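PDB 2P4H: vestitone reductase from Medicago sativa, which catalyses the stereospecific, NADPH-dependent reduction of (3R)-vestitone to the isoflavanol DMI, the penultimate step in the biosynthesis of the phytoalexin medicarpin. Local coordinates for residues R119-S124 against D181-I186; G192-P197 against Q314-K319; L207-G212 against Y270-V275; R221-H226 against N248-I253. All coordinates share one frame; numbering follows the deposited sequence.

Contact 1 of 4, residues R119-S124 against D181-I186; sequences RFIYTS and DVVTLI
Bends at chi2 (86°) and chi3 (89°) fold the side chain of Arg119 across the neighbouring strand, where its guanidinium meets the carboxylate of Asp181 and one methyl of Val183. NH1 gives a salt-bridge hydrogen bond of 2.7 Å to Asp181 OD1, on the syn side of that oxygen but well out of the carboxylate plane, and the two flat groups stand 77° apart. Val183 CG2 lies over one face of the guanidinium, 3.6 Å from Arg119 NH1. The other nitrogens of the group reach past the pair of strands: NE bonds to Leu237 O and NH2 to Val242 O.

Beyond this end the strands run parallel, and a ladder of backbone bonds joins them, from Phe120 N to Asp181 O (3.0 Å) through Tyr122 N to Val183 O (2.8 Å) and on to Ser124 N with Leu185 O. On one face Ile121 CG2 packs against Leu185 CD1 at 3.9 Å, under helix 227-239. On the other, Tyr122 CB touches Thr184 CG2 at 4.0 Å, and the hydroxyls of Ser124 and Thr184 both bond to Glu168 of helix 158-177. These are adjacent strands, the fifth and sixth across the Rossmann-type parallel sheet. With carbonyl acceptors for NE and NH2 and a carboxylate for NH1, the largely buried Arg119 probably keeps its positive charge at little cost.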
loop_
_atom_site.group_PDB
_atom_site.type_symbol
_atom_site.label_atom_id
_atom_site.label_comp_id
_atom_site.label_asym_id
_atom_site.label_seq_id
_atom_site.Cartn_x
_atom_site.Cartn_y
_atom_site.Cartn_z
ATOM N N ARG A 119 -7.439 16.012 5.097
ATOM C CA ARG A 119 -6.957 15.200 3.987
ATOM C C ARG A 119 -7.470 13.768 4.073
ATOM O O ARG A 119 -7.493 13.165 5.149
ATOM C CB ARG A 119 -5.426 15.170 3.932
ATOM C CG ARG A 119 -4.888 14.582 2.624
ATOM C CD ARG A 119 -4.776 15.629 1.521
ATOM N NE ARG A 119 -3.466 16.276 1.557
ATOM C CZ ARG A 119 -2.995 17.104 0.628
ATOM N NH1 ARG A 119 -3.724 17.415 -0.435
ATOM N NH2 ARG A 119 -1.771 17.594 0.750
ATOM N N PHE A 120 -7.891 13.246 2.926
ATOM C CA PHE A 120 -8.371 11.874 2.793
ATOM C C PHE A 120 -7.333 11.209 1.898
ATOM O O PHE A 120 -7.138 11.627 0.757
ATOM C CB PHE A 120 -9.751 11.852 2.119
ATOM C CG PHE A 120 -10.336 10.474 1.959
ATOM C CD1 PHE A 120 -9.887 9.622 0.956
ATOM C CD2 PHE A 120 -11.341 10.029 2.818
ATOM C CE1 PHE A 120 -10.429 8.347 0.807
ATOM C CE2 PHE A 120 -11.888 8.757 2.678
ATOM C CZ PHE A 120 -11.434 7.913 1.672
ATOM N N ILE A 121 -6.654 10.196 2.423
ATOM C CA ILE A 121 -5.623 9.515 1.650
ATOM C C ILE A 121 -6.040 8.089 1.337
ATOM O O ILE A 121 -6.276 7.272 2.235
ATOM C CB ILE A 121 -4.275 9.517 2.400
ATOM C CG1 ILE A 121 -3.894 10.959 2.748
ATOM C CG2 ILE A 121 -3.192 8.896 1.530
ATOM C CD1 ILE A 121 -2.533 11.110 3.410
ATOM N N TYR A 122 -6.134 7.805 0.044
ATOM C CA TYR A 122 -6.542 6.495 -0.440
ATOM C C TYR A 122 -5.355 5.687 -0.932
ATOM O O TYR A 122 -4.541 6.176 -1.715
ATOM C CB TYR A 122 -7.544 6.651 -1.585
ATOM C CG TYR A 122 -8.083 5.334 -2.084
ATOM C CD1 TYR A 122 -8.965 4.590 -1.301
ATOM C CD2 TYR A 122 -7.687 4.810 -3.316
ATOM C CE1 TYR A 122 -9.440 3.357 -1.724
ATOM C CE2 TYR A 122 -8.161 3.566 -3.750
ATOM C CZ TYR A 122 -9.037 2.851 -2.941
ATOM O OH TYR A 122 -9.507 1.618 -3.338
ATOM N N THR A 123 -5.275 4.446 -0.473
ATOM C CA THR A 123 -4.207 3.542 -0.865
ATOM C C THR A 123 -4.521 2.889 -2.205
ATOM O O THR A 123 -5.491 2.138 -2.310
ATOM C CB THR A 123 -4.029 2.422 0.191
ATOM O OG1 THR A 123 -3.503 2.983 1.401
ATOM C CG2 THR A 123 -3.089 1.342 -0.318
ATOM N N SER A 124 -3.727 3.188 -3.232
ATOM C CA SER A 124 -3.934 2.552 -4.527
ATOM C C SER A 124 -2.809 1.554 -4.778
ATOM O O SER A 124 -2.062 1.215 -3.857
ATOM C CB SER A 124 -4.024 3.575 -5.663
ATOM O OG SER A 124 -4.531 2.942 -6.832
ATOM N N ASP A 181 -10.467 17.050 -0.109
ATOM C CA ASP A 181 -9.047 17.064 -0.455
ATOM C C ASP A 181 -8.516 15.636 -0.443
ATOM O O ASP A 181 -8.053 15.134 0.587
ATOM C CB ASP A 181 -8.251 17.912 0.538
ATOM C CG ASP A 181 -6.878 18.283 0.010
ATOM O OD1 ASP A 181 -6.354 17.552 -0.856
ATOM O OD2 ASP A 181 -6.319 19.304 0.464
ATOM N N VAL A 182 -8.579 14.996 -1.607
ATOM C CA VAL A 182 -8.149 13.618 -1.765
ATOM C C VAL A 182 -6.774 13.449 -2.383
ATOM O O VAL A 182 -6.413 14.132 -3.339
ATOM C CB VAL A 182 -9.149 12.831 -2.652
ATOM C CG1 VAL A 182 -8.600 11.439 -2.970
ATOM C CG2 VAL A 182 -10.492 12.726 -1.952
ATOM N N VAL A 183 -6.010 12.534 -1.803
ATOM C CA VAL A 183 -4.703 12.171 -2.323
ATOM C C VAL A 183 -4.754 10.657 -2.461
ATOM O O VAL A 183 -5.313 9.969 -1.603
ATOM C CB VAL A 183 -3.545 12.529 -1.356
ATOM C CG1 VAL A 183 -2.305 11.701 -1.692
ATOM C CG2 VAL A 183 -3.220 14.003 -1.466
ATOM N N THR A 184 -4.214 10.143 -3.559
ATOM C CA THR A 184 -4.152 8.703 -3.744
ATOM C C THR A 184 -2.677 8.363 -3.876
ATOM O O THR A 184 -1.909 9.103 -4.499
ATOM C CB THR A 184 -4.919 8.219 -5.002
ATOM O OG1 THR A 184 -4.333 8.781 -6.181
ATOM C CG2 THR A 184 -6.382 8.613 -4.914
ATOM N N LEU A 185 -2.272 7.264 -3.255
ATOM C CA LEU A 185 -0.884 6.831 -3.315
ATOM C C LEU A 185 -0.803 5.548 -4.121
ATOM O O LEU A 185 -1.399 4.532 -3.754
ATOM C CB LEU A 185 -0.329 6.604 -1.906
ATOM C CG LEU A 185 0.017 7.858 -1.096
ATOM C CD1 LEU A 185 0.234 7.491 0.363
ATOM C CD2 LEU A 185 1.265 8.516 -1.671
ATOM N N ILE A 186 -0.081 5.604 -5.232
ATOM C CA ILE A 186 0.078 4.440 -6.094
ATOM C C ILE A 186 1.258 3.658 -5.524
ATOM O O ILE A 186 2.418 4.050 -5.675
ATOM C CB ILE A 186 0.344 4.888 -7.540
ATOM C CG1 ILE A 186 -0.787 5.822 -8.004
ATOM C CG2 ILE A 186 0.436 3.671 -8.454
ATOM C CD1 ILE A 186 -0.501 6.558 -9.311
#

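Contact 2 of 4, residues G192-P197 against Q314-K319; sequences GRFVCP and QCCKEK
Arg193 NH2 donates to Glu318 OE1 over 2.8 Å, in a nearly straight bond (174°) that lies in the guanidinium plane. Arg193 NH1 reaches the second carboxylate oxygen, Glu318 OE2, at 3.2 Å, so the arginine holds the acid end-on with two nitrogens, one to each oxygen. The planes are 31° apart, and OE2 is met from above the carboxylate plane. Cys315 CB sits over one face of the guanidinium, near its rim. With an alanine in place of Arg193, Glu318 would probably be left without its cationic mate and its carboxylate freer to turn.

Next along the loop, Phe194 lays its ring beneath the sulfur of Cys315. With the sulfur anti to the backbone N (chi1 -170°), Cys315 SG stands 3.7 Å from the Phe194 ring centroid and almost on the ring normal. Cys315 SG also accepts a hydrogen bond from Phe194 N, at the 3.4 Å usual for sulfur, and is thus engaged by both the amide and the ring of one residue. Cys316 SG approaches the ring at its edge, 4.1 Å from Phe194 CE2. Lys319 slides past in the opposite direction, its CD 3.5 Å from Phe194 CE1, and its NZ is linked to Val195 O through a water. Phe12, predicted to bind NADP(+), and Ile203 also touch the Phe194 ring. Two cysteine sulfur-aromatic contacts, one over the face and one at the edge of Phe194, with a bidentate salt bridge beside them, fasten the C-terminal helix 305-319 to the loop after strand 189-191, beside the probable cofactor site of this reductase fold.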
loop_
_atom_site.group_PDB
_atom_site.type_symbol
_atom_site.label_atom_id
_atom_site.label_comp_id
_atom_site.label_asym_id
_atom_site.label_seq_id
_atom_site.Cartn_x
_atom_site.Cartn_y
_atom_site.Cartn_z
ATOM N N GLY A 192 9.105 -4.528 4.273
ATOM C CA GLY A 192 9.764 -4.057 5.483
ATOM C C GLY A 192 9.388 -4.934 6.656
ATOM O O GLY A 192 9.045 -6.101 6.473
ATOM N N ARG A 193 9.482 -4.396 7.869
ATOM C CA ARG A 193 9.076 -5.165 9.038
ATOM C C ARG A 193 7.552 -5.124 9.038
ATOM O O ARG A 193 6.947 -4.329 8.319
ATOM C CB ARG A 193 9.586 -4.531 10.335
ATOM C CG ARG A 193 11.090 -4.539 10.524
ATOM C CD ARG A 193 11.434 -4.075 11.937
ATOM N NE ARG A 193 10.827 -4.946 12.940
ATOM C CZ ARG A 193 11.345 -6.102 13.348
ATOM N NH1 ARG A 193 12.496 -6.536 12.852
ATOM N NH2 ARG A 193 10.696 -6.837 14.240
ATOM N N PHE A 194 6.932 -5.982 9.838
ATOM C CA PHE A 194 5.480 -6.015 9.934
ATOM C C PHE A 194 5.054 -6.499 11.311
ATOM O O PHE A 194 5.803 -7.208 11.985
ATOM C CB PHE A 194 4.889 -6.913 8.835
ATOM C CG PHE A 194 5.455 -8.312 8.804
ATOM C CD1 PHE A 194 4.839 -9.349 9.505
ATOM C CD2 PHE A 194 6.592 -8.596 8.053
ATOM C CE1 PHE A 194 5.350 -10.647 9.451
ATOM C CE2 PHE A 194 7.111 -9.887 7.993
ATOM C CZ PHE A 194 6.490 -10.918 8.692
ATOM N N VAL A 195 3.861 -6.096 11.735
ATOM C CA VAL A 195 3.349 -6.511 13.037
ATOM C C VAL A 195 2.103 -7.382 12.917
ATOM O O VAL A 195 1.625 -7.922 13.916
ATOM C CB VAL A 195 3.022 -5.296 13.948
ATOM C CG1 VAL A 195 4.298 -4.531 14.273
ATOM C CG2 VAL A 195 2.002 -4.385 13.277
ATOM N N CYS A 196 1.580 -7.522 11.701
ATOM C CA CYS A 196 0.392 -8.342 11.478
ATOM C C CYS A 196 0.695 -9.828 11.695
ATOM O O CYS A 196 1.841 -10.267 11.570
ATOM C CB CYS A 196 -0.172 -8.096 10.073
ATOM S SG CYS A 196 1.031 -8.211 8.741
ATOM N N PRO A 197 -0.338 -10.625 12.022
ATOM C CA PRO A 197 -0.217 -12.064 12.278
ATOM C C PRO A 197 0.201 -13.008 11.151
ATOM O O PRO A 197 0.606 -14.138 11.420
ATOM C CB PRO A 197 -1.588 -12.420 12.856
ATOM C CG PRO A 197 -2.497 -11.484 12.142
ATOM C CD PRO A 197 -1.731 -10.179 12.206
ATOM N N GLN A 314 14.944 -9.706 8.720
ATOM C CA GLN A 314 15.073 -9.858 10.169
ATOM C C GLN A 314 13.711 -10.139 10.805
ATOM O O GLN A 314 13.604 -10.950 11.731
ATOM C CB GLN A 314 15.684 -8.604 10.807
ATOM C CG GLN A 314 17.098 -8.264 10.346
ATOM C CD GLN A 314 18.029 -9.465 10.322
ATOM O OE1 GLN A 314 17.958 -10.343 11.185
ATOM N NE2 GLN A 314 18.921 -9.499 9.340
ATOM N N CYS A 315 12.667 -9.477 10.313
ATOM C CA CYS A 315 11.331 -9.680 10.862
ATOM C C CYS A 315 10.881 -11.111 10.582
ATOM O O CYS A 315 10.336 -11.785 11.460
ATOM C CB CYS A 315 10.343 -8.677 10.255
ATOM S SG CYS A 315 8.731 -8.642 11.077
ATOM N N CYS A 316 11.120 -11.584 9.364
ATOM C CA CYS A 316 10.747 -12.947 9.008
ATOM C C CYS A 316 11.482 -13.967 9.874
ATOM O O CYS A 316 10.900 -14.971 10.288
ATOM C CB CYS A 316 11.041 -13.212 7.531
ATOM S SG CYS A 316 9.824 -12.493 6.411
ATOM N N LYS A 317 12.758 -13.716 10.146
ATOM C CA LYS A 317 13.542 -14.627 10.981
ATOM C C LYS A 317 12.968 -14.681 12.393
ATOM O O LYS A 317 12.809 -15.757 12.972
ATOM C CB LYS A 317 15.002 -14.169 11.029
ATOM C CG LYS A 317 15.754 -14.385 9.724
ATOM C CD LYS A 317 17.066 -13.619 9.694
ATOM C CE LYS A 317 18.003 -14.040 10.814
ATOM N NZ LYS A 317 19.251 -13.220 10.795
ATOM N N GLU A 318 12.646 -13.515 12.940
ATOM C CA GLU A 318 12.089 -13.421 14.285
ATOM C C GLU A 318 10.764 -14.159 14.417
ATOM O O GLU A 318 10.495 -14.796 15.440
ATOM C CB GLU A 318 11.862 -11.955 14.657
ATOM C CG GLU A 318 13.124 -11.136 14.846
ATOM C CD GLU A 318 12.836 -9.647 14.899
ATOM O OE1 GLU A 318 11.699 -9.269 15.265
ATOM O OE2 GLU A 318 13.746 -8.851 14.587
ATOM N N LYS A 319 9.944 -14.077 13.376
ATOM C CA LYS A 319 8.625 -14.691 13.391
ATOM C C LYS A 319 8.532 -16.118 12.857
ATOM O O LYS A 319 7.447 -16.706 12.839
ATOM C CB LYS A 319 7.642 -13.772 12.664
ATOM C CG LYS A 319 7.471 -12.428 13.367
ATOM C CD LYS A 319 6.444 -11.544 12.681
ATOM C CE LYS A 319 6.256 -10.233 13.430
ATOM N NZ LYS A 319 5.723 -10.437 14.809
HETATM O O HOH W 1 3.623 -8.291 15.924
#

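Contact 3 of 4, residues L207-G212 against Y270-V275; sequences LVLVLG and YQILTV
Ile272 lies along the short helix 208-211 and meets it with every branch beyond CB. From CB, the methyl Ile272 CG2 turns to Leu209 CB at 4.1 Å. The other branch starts at Ile272 CG1, which is anti to the carbonyl carbon (chi1 -61°) and passes 4.0 Å from Leu209 O. At the tip, Ile272 CD1 ends 3.9 Å from Val210 CG1, and the two side chains lie side by side, pointing the same way. Val210 CG1 has a second neighbour in Tyr270, whose CD2 is 4.0 Å away, with the valine and tyrosine side chains set at a slant to each other. At the far end, Leu209 CD2 and Leu273 CD1 make a looser apolar contact of 4.3 Å.

Direct polar bonds are absent between the segments, but one water bridges them. It donates to Leu209 O at 2.8 Å and accepts from Leu273 N at 2.9 Å, tying the helix carbonyl to the loop backbone. A serine in place of Ile272 would probably open a gap between the loop and Leu209 and Val210, removing the contacts of CG2 with Leu209 and of CD1 with Val210. Behind the isoleucine stand Leu263 and Ser264 of helix 256-266, whose Met259 touches Leu209. The contact is a small apolar layer near the surface, away from the annotated sites, in which the irregular chain following helix 256-266 packs on the single-turn helix 208-211 in the C-terminal part of the reductase.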
loop_
_atom_site.group_PDB
_atom_site.type_symbol
_atom_site.label_atom_id
_atom_site.label_comp_id
_atom_site.label_asym_id
_atom_site.label_seq_id
_atom_site.Cartn_x
_atom_site.Cartn_y
_atom_site.Cartn_z
ATOM N N LEU A 207 10.761 -11.664 -1.336
ATOM C CA LEU A 207 11.823 -12.516 -0.802
ATOM C C LEU A 207 11.906 -13.879 -1.480
ATOM O O LEU A 207 12.441 -14.831 -0.914
ATOM C CB LEU A 207 11.634 -12.706 0.707
ATOM C CG LEU A 207 11.744 -11.444 1.567
ATOM C CD1 LEU A 207 11.671 -11.821 3.041
ATOM C CD2 LEU A 207 13.056 -10.727 1.270
ATOM N N VAL A 208 11.395 -13.968 -2.702
ATOM C CA VAL A 208 11.408 -15.223 -3.437
ATOM C C VAL A 208 12.795 -15.874 -3.524
ATOM O O VAL A 208 12.907 -17.101 -3.481
ATOM C CB VAL A 208 10.818 -15.028 -4.862
ATOM C CG1 VAL A 208 11.657 -14.040 -5.657
ATOM C CG2 VAL A 208 10.727 -16.367 -5.577
ATOM N N LEU A 209 13.851 -15.072 -3.626
ATOM C CA LEU A 209 15.193 -15.644 -3.727
ATOM C C LEU A 209 15.704 -16.279 -2.432
ATOM O O LEU A 209 16.602 -17.123 -2.471
ATOM C CB LEU A 209 16.196 -14.595 -4.227
ATOM C CG LEU A 209 16.008 -14.079 -5.658
ATOM C CD1 LEU A 209 17.177 -13.164 -6.005
ATOM C CD2 LEU A 209 15.935 -15.241 -6.647
ATOM N N VAL A 210 15.145 -15.889 -1.290
ATOM C CA VAL A 210 15.579 -16.472 -0.020
ATOM C C VAL A 210 14.514 -17.338 0.646
ATOM O O VAL A 210 14.832 -18.158 1.509
ATOM C CB VAL A 210 16.015 -15.390 0.994
ATOM C CG1 VAL A 210 17.218 -14.629 0.458
ATOM C CG2 VAL A 210 14.865 -14.449 1.282
ATOM N N LEU A 211 13.258 -17.159 0.241
ATOM C CA LEU A 211 12.131 -17.908 0.804
ATOM C C LEU A 211 11.560 -18.953 -0.143
ATOM O O LEU A 211 11.033 -19.978 0.294
ATOM C CB LEU A 211 10.998 -16.953 1.195
ATOM C CG LEU A 211 11.114 -16.150 2.489
ATOM C CD1 LEU A 211 9.993 -15.126 2.567
ATOM C CD2 LEU A 211 11.047 -17.101 3.666
ATOM N N GLY A 212 11.652 -18.686 -1.441
ATOM C CA GLY A 212 11.109 -19.616 -2.411
ATOM C C GLY A 212 12.134 -20.308 -3.283
ATOM O O GLY A 212 13.339 -20.215 -3.051
ATOM N N TYR A 270 22.269 -17.893 3.055
ATOM C CA TYR A 270 21.191 -18.458 2.248
ATOM C C TYR A 270 21.663 -18.916 0.876
ATOM O O TYR A 270 22.581 -18.335 0.297
ATOM C CB TYR A 270 20.068 -17.432 2.051
ATOM C CG TYR A 270 19.443 -16.943 3.334
ATOM C CD1 TYR A 270 18.910 -17.841 4.258
ATOM C CD2 TYR A 270 19.389 -15.582 3.629
ATOM C CE1 TYR A 270 18.341 -17.395 5.446
ATOM C CE2 TYR A 270 18.823 -15.124 4.814
ATOM C CZ TYR A 270 18.302 -16.037 5.719
ATOM O OH TYR A 270 17.759 -15.594 6.902
ATOM N N GLN A 271 21.031 -19.967 0.366
ATOM C CA GLN A 271 21.344 -20.475 -0.961
ATOM C C GLN A 271 20.528 -19.596 -1.898
ATOM O O GLN A 271 19.303 -19.708 -1.965
ATOM C CB GLN A 271 20.918 -21.942 -1.094
ATOM C CG GLN A 271 21.939 -22.952 -0.572
ATOM C CD GLN A 271 22.417 -22.647 0.836
ATOM O OE1 GLN A 271 23.075 -21.634 1.077
ATOM N NE2 GLN A 271 22.090 -23.528 1.776
ATOM N N ILE A 272 21.212 -18.704 -2.603
ATOM C CA ILE A 272 20.554 -17.773 -3.510
ATOM C C ILE A 272 20.985 -17.965 -4.954
ATOM O O ILE A 272 22.177 -18.084 -5.244
ATOM C CB ILE A 272 20.864 -16.316 -3.095
ATOM C CG1 ILE A 272 20.334 -16.057 -1.681
ATOM C CG2 ILE A 272 20.261 -15.339 -4.095
ATOM C CD1 ILE A 272 20.736 -14.713 -1.111
ATOM N N LEU A 273 20.013 -17.995 -5.859
ATOM C CA LEU A 273 20.304 -18.150 -7.277
ATOM C C LEU A 273 21.223 -17.014 -7.698
ATOM O O LEU A 273 20.965 -15.848 -7.392
ATOM C CB LEU A 273 19.016 -18.091 -8.100
ATOM C CG LEU A 273 18.075 -19.289 -7.972
ATOM C CD1 LEU A 273 16.724 -18.950 -8.570
ATOM C CD2 LEU A 273 18.688 -20.492 -8.676
ATOM N N THR A 274 22.293 -17.356 -8.403
ATOM C CA THR A 274 23.250 -16.361 -8.865
ATOM C C THR A 274 22.795 -15.693 -10.154
ATOM O O THR A 274 21.866 -16.151 -10.825
ATOM C CB THR A 274 24.615 -17.002 -9.155
ATOM O OG1 THR A 274 24.473 -17.936 -10.235
ATOM C CG2 THR A 274 25.146 -17.726 -7.924
ATOM N N VAL A 275 23.470 -14.605 -10.505
ATOM C CA VAL A 275 23.168 -13.909 -11.738
ATOM C C VAL A 275 23.293 -14.904 -12.897
ATOM O O VAL A 275 22.455 -14.925 -13.796
ATOM C CB VAL A 275 24.136 -12.717 -11.933
ATOM C CG1 VAL A 275 24.146 -12.263 -13.385
ATOM C CG2 VAL A 275 23.710 -11.564 -11.025
HETATM O O HOH W 2 17.283 -18.305 -4.863
#

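Contact 4 of 4, residues R221-H226 against N248-I253; sequences RFHMVH and NCSPFI
Phe252 lays its ring alongside the backbone of strand 219-226, with CD2 3.6 Å from Met224 O and CE2 near His226 N, both approached obliquely. Pro251 CG sits over the centre of the Phe252 ring, 3.8 Å above its plane. Met224 and Phe252 form an antiparallel hydrogen-bonded pair: Met224 N donates to Phe252 O at 3.0 Å, from well above the carbonyl plane, and Phe252 N returns a bond to Met224 O at 3.2 Å. From this pair the two side chains leave on the same face, toward Met308 of helix 305-319.

Val225 crosses Pro251 at a slant, its CG2 3.5 Å from Pro251 CD. Its CB faces Cys249 O, a buried carbonyl with no polar partner in the model. At the other end Ile253 turns CG1 anti to its backbone N (chi1 -176°), which carries CD1 back over the strand to Arg221 CG at 3.8 Å; the arginine NE meanwhile bonds to Leu286 O. His223 sends its ring off to Pro287 O, while its CB rests 3.4 Å from Ser250 OG. This short antiparallel pairing belongs to the small mixed sheet beside the Rossmann-type domain, and Cys249 to Pro251 lead the chain into it from the last strand of the parallel sheet, 245-248.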
loop_
_atom_site.group_PDB
_atom_site.type_symbol
_atom_site.label_atom_id
_atom_site.label_comp_id
_atom_site.label_asym_id
_atom_site.label_seq_id
_atom_site.Cartn_x
_atom_site.Cartn_y
_atom_site.Cartn_z
ATOM N N ARG A 221 11.402 -8.038 -12.358
ATOM C CA ARG A 221 11.826 -6.661 -12.105
ATOM C C ARG A 221 10.709 -6.107 -11.243
ATOM O O ARG A 221 9.558 -6.013 -11.675
ATOM C CB ARG A 221 12.001 -5.820 -13.370
ATOM C CG ARG A 221 12.602 -4.448 -13.035
ATOM C CD ARG A 221 12.995 -3.674 -14.275
ATOM N NE ARG A 221 11.829 -3.348 -15.087
ATOM C CZ ARG A 221 11.875 -3.091 -16.390
ATOM N NH1 ARG A 221 13.034 -3.125 -17.036
ATOM N NH2 ARG A 221 10.761 -2.802 -17.048
ATOM N N PHE A 222 11.067 -5.752 -10.016
ATOM C CA PHE A 222 10.118 -5.284 -9.014
ATOM C C PHE A 222 10.113 -3.793 -8.712
ATOM O O PHE A 222 11.175 -3.224 -8.441
ATOM C CB PHE A 222 10.411 -5.961 -7.661
ATOM C CG PHE A 222 10.376 -7.468 -7.675
ATOM C CD1 PHE A 222 9.333 -8.144 -7.053
ATOM C CD2 PHE A 222 11.410 -8.210 -8.243
ATOM C CE1 PHE A 222 9.318 -9.537 -6.986
ATOM C CE2 PHE A 222 11.401 -9.612 -8.180
ATOM C CZ PHE A 222 10.351 -10.267 -7.548
ATOM N N HIS A 223 8.943 -3.153 -8.760
ATOM C CA HIS A 223 8.880 -1.768 -8.300
ATOM C C HIS A 223 8.614 -1.986 -6.801
ATOM O O HIS A 223 7.796 -2.834 -6.420
ATOM C CB HIS A 223 7.792 -0.910 -8.998
ATOM C CG HIS A 223 6.541 -1.635 -9.400
ATOM N ND1 HIS A 223 5.955 -1.436 -10.633
ATOM C CD2 HIS A 223 5.694 -2.436 -8.708
ATOM C CE1 HIS A 223 4.801 -2.078 -10.683
ATOM N NE2 HIS A 223 4.619 -2.693 -9.527
ATOM N N MET A 224 9.335 -1.257 -5.950
ATOM C CA MET A 224 9.236 -1.459 -4.504
ATOM C C MET A 224 9.322 -0.189 -3.663
ATOM O O MET A 224 9.757 0.860 -4.142
ATOM C CB MET A 224 10.366 -2.404 -4.057
ATOM C CG MET A 224 10.573 -3.632 -4.949
ATOM S SD MET A 224 11.951 -4.679 -4.418
ATOM C CE MET A 224 11.184 -5.515 -3.039
ATOM N N VAL A 225 8.916 -0.310 -2.399
ATOM C CA VAL A 225 8.968 0.791 -1.437
ATOM C C VAL A 225 9.028 0.208 -0.025
ATOM O O VAL A 225 8.506 -0.877 0.223
ATOM C CB VAL A 225 7.724 1.727 -1.552
ATOM C CG1 VAL A 225 6.457 0.987 -1.136
ATOM C CG2 VAL A 225 7.924 2.973 -0.696
ATOM N N HIS A 226 9.684 0.921 0.886
ATOM C CA HIS A 226 9.784 0.484 2.277
ATOM C C HIS A 226 8.464 0.862 2.952
ATOM O O HIS A 226 7.992 1.992 2.816
ATOM C CB HIS A 226 10.952 1.196 2.969
ATOM C CG HIS A 226 11.296 0.632 4.314
ATOM N ND1 HIS A 226 10.413 0.634 5.372
ATOM C CD2 HIS A 226 12.431 0.048 4.769
ATOM C CE1 HIS A 226 10.990 0.076 6.423
ATOM N NE2 HIS A 226 12.213 -0.288 6.083
ATOM N N ASN A 248 2.734 8.669 -7.148
ATOM C CA ASN A 248 3.425 7.384 -7.143
ATOM C C ASN A 248 4.284 7.428 -5.879
ATOM O O ASN A 248 4.815 8.484 -5.525
ATOM C CB ASN A 248 4.380 7.249 -8.336
ATOM C CG ASN A 248 3.703 6.758 -9.598
ATOM O OD1 ASN A 248 2.668 6.095 -9.550
ATOM N ND2 ASN A 248 4.308 7.062 -10.743
ATOM N N CYS A 249 4.419 6.297 -5.199
ATOM C CA CYS A 249 5.257 6.217 -3.997
ATOM C C CYS A 249 6.037 4.922 -4.209
ATOM O O CYS A 249 5.819 3.911 -3.532
ATOM C CB CYS A 249 4.379 6.144 -2.752
ATOM S SG CYS A 249 5.301 6.269 -1.214
ATOM N N SER A 250 6.978 4.988 -5.143
ATOM C CA SER A 250 7.740 3.823 -5.582
ATOM C C SER A 250 9.171 4.245 -5.909
ATOM O O SER A 250 9.541 4.356 -7.077
ATOM C CB SER A 250 7.033 3.292 -6.835
ATOM O OG SER A 250 7.593 2.106 -7.340
ATOM N N PRO A 251 10.002 4.454 -4.877
ATOM C CA PRO A 251 11.393 4.880 -5.065
ATOM C C PRO A 251 12.372 3.873 -5.649
ATOM O O PRO A 251 13.457 4.252 -6.097
ATOM C CB PRO A 251 11.805 5.306 -3.661
ATOM C CG PRO A 251 11.093 4.299 -2.809
ATOM C CD PRO A 251 9.707 4.256 -3.444
ATOM N N PHE A 252 12.003 2.597 -5.646
ATOM C CA PHE A 252 12.906 1.568 -6.140
ATOM C C PHE A 252 12.387 0.773 -7.331
ATOM O O PHE A 252 11.192 0.490 -7.435
ATOM C CB PHE A 252 13.231 0.557 -5.023
ATOM C CG PHE A 252 13.524 1.174 -3.678
ATOM C CD1 PHE A 252 14.403 2.248 -3.553
ATOM C CD2 PHE A 252 12.954 0.639 -2.525
ATOM C CE1 PHE A 252 14.710 2.778 -2.293
ATOM C CE2 PHE A 252 13.257 1.159 -1.266
ATOM C CZ PHE A 252 14.136 2.229 -1.151
ATOM N N ILE A 253 13.299 0.423 -8.231
ATOM C CA ILE A 253 12.984 -0.433 -9.369
ATOM C C ILE A 253 14.154 -1.415 -9.319
ATOM O O ILE A 253 15.321 -1.042 -9.483
ATOM C CB ILE A 253 12.860 0.355 -10.703
ATOM C CG1 ILE A 253 12.424 -0.606 -11.811
ATOM C CG2 ILE A 253 14.144 1.091 -11.036
ATOM C CD1 ILE A 253 11.069 -1.267 -11.553
#

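Contacts 1 and 4 touch where strand 182-187 meets the chain leaving 245-248: Ile186 O probably accepts a hydrogen bond from Cys249 N at 3.0 Å, and Leu185 CD2 packs on Cys249 CB, with centres 18 Å apart. Contact 2 meets contact 3 where Cys316 SG touches Leu207 CD1 at 3.9 Å and Lys317 lies against Tyr270. Contact 4 stands about 4 Å, nearest atoms, from both without touching either. The probable cofactor site is approached from two directions, since the side chain of Thr123 in contact 1 is about 4 Å from that of Leu13 and Phe194 in contact 2 equally close to Phe12. Contact 3 lies farther out, its centre 35 Å from that of contact 1.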